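PDB 5JCV: Lmo2181 protein from Listeria monocytogenes serovar 1/2a, which cleaves the C-terminal sorting signal of surface proteins and, through a thioester intermediate, attaches them covalently to the cell wall. Local coordinates for residues 113-118 with 175-180. Residues are numbered along the deposited sequence; the frame is centred on the assembly and turned at random.
Sequences FAVYET and GRMVIQ
Arg176 opens the pairing with a two-way backbone exchange: its N gives a hydrogen bond to Thr118 O (2.8 Å) and its O accepts one from Thr118 N, the mark of a hydrogen-bonded antiparallel pair. Its extended side chain leaves the strand pair, and NH1 bonds to the hydroxyl of Tyr124. On the other sheet face, Met177, a selenomethionine, is bent at chi2 (73°), which sets SE against Glu117 CG, and a further bend about the CG-SE bond carries CE to 3.5 Å from Val115 CG1. Val178 exchanges backbone bonds with Tyr116 and lies alongside it, its CB over one face of the ring, 4.2 Å from the centroid and 26° off the normal, a CH-pi contact. Ile179 returns to the Met177 side, where CD1 rests 3.7 Å from Val115 CG2. At Gln180 the regular register breaks into a classic beta bulge, since Gln180 O accepts from both Phe113 N (2.9 Å) and Ala114 N (3.2 Å). The Gln180 amide stands almost perpendicular to the Tyr116 ring (87°), and Tyr116 OH donates to Gln180 OE1 (2.9 Å) from above the carbonyl plane, while NE2 bonds to the hydroxyls of Tyr138 and Thr162. Within the sortase beta-barrel, strand 176-182 runs between 107-118 and 160-165, its other edge bonded through Met177 to Thr165 and Ile179 to Leu163, and helix 132-145 packs on the Tyr116 and Gln180 face through Val142.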
ATOM      1  N   PHE A 113       6.178  17.078 -18.768  1.00 56.56           N
ATOM      2  CA  PHE A 113       6.479  18.444 -19.157  1.00 56.76           C
ATOM      3  C   PHE A 113       7.975  18.735 -19.431  1.00 58.08           C
ATOM      4  O   PHE A 113       8.298  19.775 -20.015  1.00 57.62           O
ATOM      5  CB  PHE A 113       5.950  19.395 -18.103  1.00 59.05           C
ATOM      6  CG  PHE A 113       6.733  19.388 -16.817  1.00 61.01           C
ATOM      7  CD1 PHE A 113       7.799  20.249 -16.640  1.00 61.13           C
ATOM      8  CD2 PHE A 113       6.374  18.562 -15.776  1.00 59.00           C
ATOM      9  CE1 PHE A 113       8.518  20.244 -15.463  1.00 59.05           C
ATOM     10  CE2 PHE A 113       7.084  18.565 -14.596  1.00 59.21           C
ATOM     11  CZ  PHE A 113       8.157  19.403 -14.444  1.00 58.06           C
ATOM     12  N   ALA A 114       8.874  17.826 -19.045  1.00 55.04           N
ATOM     13  CA  ALA A 114      10.329  17.998 -19.292  1.00 54.42           C
ATOM     14  C   ALA A 114      11.014  16.678 -19.530  1.00 49.60           C
ATOM     15  O   ALA A 114      10.785  15.695 -18.834  1.00 51.92           O
ATOM     16  CB  ALA A 114      11.006  18.698 -18.119  1.00 52.67           C
ATOM     17  N   VAL A 115      11.906  16.693 -20.495  1.00 50.40           N
ATOM     18  CA  VAL A 115      12.650  15.505 -20.944  1.00 48.17           C
ATOM     19  C   VAL A 115      14.098  15.945 -21.236  1.00 47.84           C
ATOM     20  O   VAL A 115      14.302  16.880 -21.984  1.00 49.98           O
ATOM     21  CB  VAL A 115      11.998  14.974 -22.226  1.00 48.36           C
ATOM     22  CG1 VAL A 115      12.860  13.948 -22.909  1.00 48.54           C
ATOM     23  CG2 VAL A 115      10.600  14.449 -21.949  1.00 49.33           C
ATOM     24  N   TYR A 116      15.097  15.292 -20.648  1.00 47.32           N
ATOM     25  CA  TYR A 116      16.496  15.608 -20.996  1.00 48.41           C
ATOM     26  C   TYR A 116      17.430  14.514 -20.555  1.00 47.45           C
ATOM     27  O   TYR A 116      17.055  13.640 -19.755  1.00 47.07           O
ATOM     28  CB  TYR A 116      16.944  16.942 -20.368  1.00 48.39           C
ATOM     29  CG  TYR A 116      16.571  17.095 -18.917  1.00 48.51           C
ATOM     30  CD1 TYR A 116      17.431  16.680 -17.923  1.00 49.67           C
ATOM     31  CD2 TYR A 116      15.316  17.626 -18.538  1.00 52.19           C
ATOM     32  CE1 TYR A 116      17.086  16.811 -16.578  1.00 52.04           C
ATOM     33  CE2 TYR A 116      14.953  17.746 -17.210  1.00 51.95           C
ATOM     34  CZ  TYR A 116      15.848  17.321 -16.240  1.00 51.52           C
ATOM     35  OH  TYR A 116      15.534  17.436 -14.938  1.00 53.97           O
ATOM     36  N   GLU A 117      18.643  14.567 -21.086  1.00 48.14           N
ATOM     37  CA  GLU A 117      19.752  13.764 -20.596  1.00 48.16           C
ATOM     38  C   GLU A 117      20.601  14.695 -19.808  1.00 50.94           C
ATOM     39  O   GLU A 117      20.706  15.896 -20.132  1.00 54.08           O
ATOM     40  CB  GLU A 117      20.639  13.261 -21.724  1.00 51.50           C
ATOM     41  CG  GLU A 117      20.017  12.204 -22.597  1.00 58.05           C
ATOM     42  CD  GLU A 117      20.891  11.889 -23.812  1.00 60.91           C
ATOM     43  OE1 GLU A 117      20.974  12.733 -24.769  1.00 62.28           O
ATOM     44  OE2 GLU A 117      21.469  10.786 -23.789  1.00 58.19           O
ATOM     45  N   THR A 118      21.304  14.131 -18.847  1.00 51.85           N
ATOM     46  CA  THR A 118      22.265  14.914 -18.101  1.00 59.95           C
ATOM     47  C   THR A 118      23.373  14.022 -17.568  1.00 64.12           C
ATOM     48  O   THR A 118      23.096  12.924 -17.046  1.00 60.21           O
ATOM     49  CB  THR A 118      21.576  15.567 -16.905  1.00 58.40           C
ATOM     50  OG1 THR A 118      22.532  16.358 -16.181  1.00 59.67           O
ATOM     51  CG2 THR A 118      20.967  14.479 -16.003  1.00 54.37           C
ATOM     52  N   GLY A 175      25.405   9.697 -19.727  1.00 67.46           N
ATOM     53  CA  GLY A 175      24.384  10.525 -19.098  1.00 62.98           C
ATOM     54  C   GLY A 175      23.198   9.697 -18.591  1.00 61.44           C
ATOM     55  O   GLY A 175      22.897   8.631 -19.123  1.00 60.53           O
ATOM     56  N   ARG A 176      22.559  10.175 -17.531  1.00 51.22           N
ATOM     57  CA  ARG A 176      21.249   9.702 -17.140  1.00 49.29           C
ATOM     58  C   ARG A 176      20.185  10.278 -18.063  1.00 49.26           C
ATOM     59  O   ARG A 176      20.345  11.361 -18.604  1.00 48.02           O
ATOM     60  CB  ARG A 176      20.927  10.150 -15.742  1.00 49.86           C
ATOM     61  CG  ARG A 176      21.909   9.625 -14.712  1.00 50.82           C
ATOM     62  CD  ARG A 176      21.508  10.225 -13.380  1.00 52.22           C
ATOM     63  NE  ARG A 176      22.318   9.693 -12.300  1.00 50.63           N
ATOM     64  CZ  ARG A 176      22.133   9.983 -11.017  1.00 49.54           C
ATOM     65  NH1 ARG A 176      21.163  10.814 -10.632  1.00 48.09           N
ATOM     66  NH2 ARG A 176      22.943   9.443 -10.124  1.00 51.42           N
HETATM   67  N   MSE A 177      19.107   9.527 -18.224  1.00 46.69           N
HETATM   68  CA  MSE A 177      17.928   9.985 -18.926  1.00 48.51           C
HETATM   69  C   MSE A 177      16.903  10.361 -17.872  1.00 45.90           C
HETATM   70  O   MSE A 177      16.753   9.685 -16.867  1.00 46.55           O
HETATM   71  CB  MSE A 177      17.501   8.836 -19.836  1.00 48.17           C
HETATM   72  CG  MSE A 177      16.275   9.205 -20.618  1.00 50.93           C
HETATM   73 SE   MSE A 177      16.842  10.494 -21.990  0.66 51.08          SE
HETATM   74  CE  MSE A 177      15.145  11.417 -22.013  1.00 51.30           C
ATOM     75  N   VAL A 178      16.214  11.466 -18.081  1.00 45.06           N
ATOM     76  CA  VAL A 178      15.309  11.999 -17.066  1.00 47.62           C
ATOM     77  C   VAL A 178      14.007  12.428 -17.717  1.00 49.22           C
ATOM     78  O   VAL A 178      14.024  13.096 -18.725  1.00 50.52           O
ATOM     79  CB  VAL A 178      15.901  13.211 -16.337  1.00 44.42           C
ATOM     80  CG1 VAL A 178      14.899  13.723 -15.299  1.00 48.25           C
ATOM     81  CG2 VAL A 178      17.201  12.847 -15.668  1.00 44.47           C
ATOM     82  N   ILE A 179      12.901  12.045 -17.110  1.00 45.95           N
ATOM     83  CA  ILE A 179      11.566  12.448 -17.546  1.00 50.50           C
ATOM     84  C   ILE A 179      10.906  13.018 -16.316  1.00 49.39           C
ATOM     85  O   ILE A 179      10.968  12.409 -15.253  1.00 52.68           O
ATOM     86  CB  ILE A 179      10.758  11.209 -17.974  1.00 52.93           C
ATOM     87  CG1 ILE A 179      11.501  10.495 -19.091  1.00 54.04           C
ATOM     88  CG2 ILE A 179       9.358  11.548 -18.418  1.00 53.25           C
ATOM     89  CD1 ILE A 179      11.617  11.311 -20.343  1.00 57.07           C
ATOM     90  N   GLN A 180      10.329  14.200 -16.442  1.00 46.85           N
ATOM     91  CA  GLN A 180       9.576  14.775 -15.363  1.00 49.50           C
ATOM     92  C   GLN A 180       8.127  15.159 -15.747  1.00 52.02           C
ATOM     93  O   GLN A 180       7.856  15.671 -16.838  1.00 53.47           O
ATOM     94  CB  GLN A 180      10.328  15.970 -14.848  1.00 50.01           C
ATOM     95  CG  GLN A 180      11.701  15.607 -14.358  1.00 47.15           C
ATOM     96  CD  GLN A 180      12.386  16.803 -13.803  1.00 47.94           C
ATOM     97  OE1 GLN A 180      12.722  17.704 -14.557  1.00 49.93           O
ATOM     98  NE2 GLN A 180      12.568  16.845 -12.471  1.00 48.34           N
TER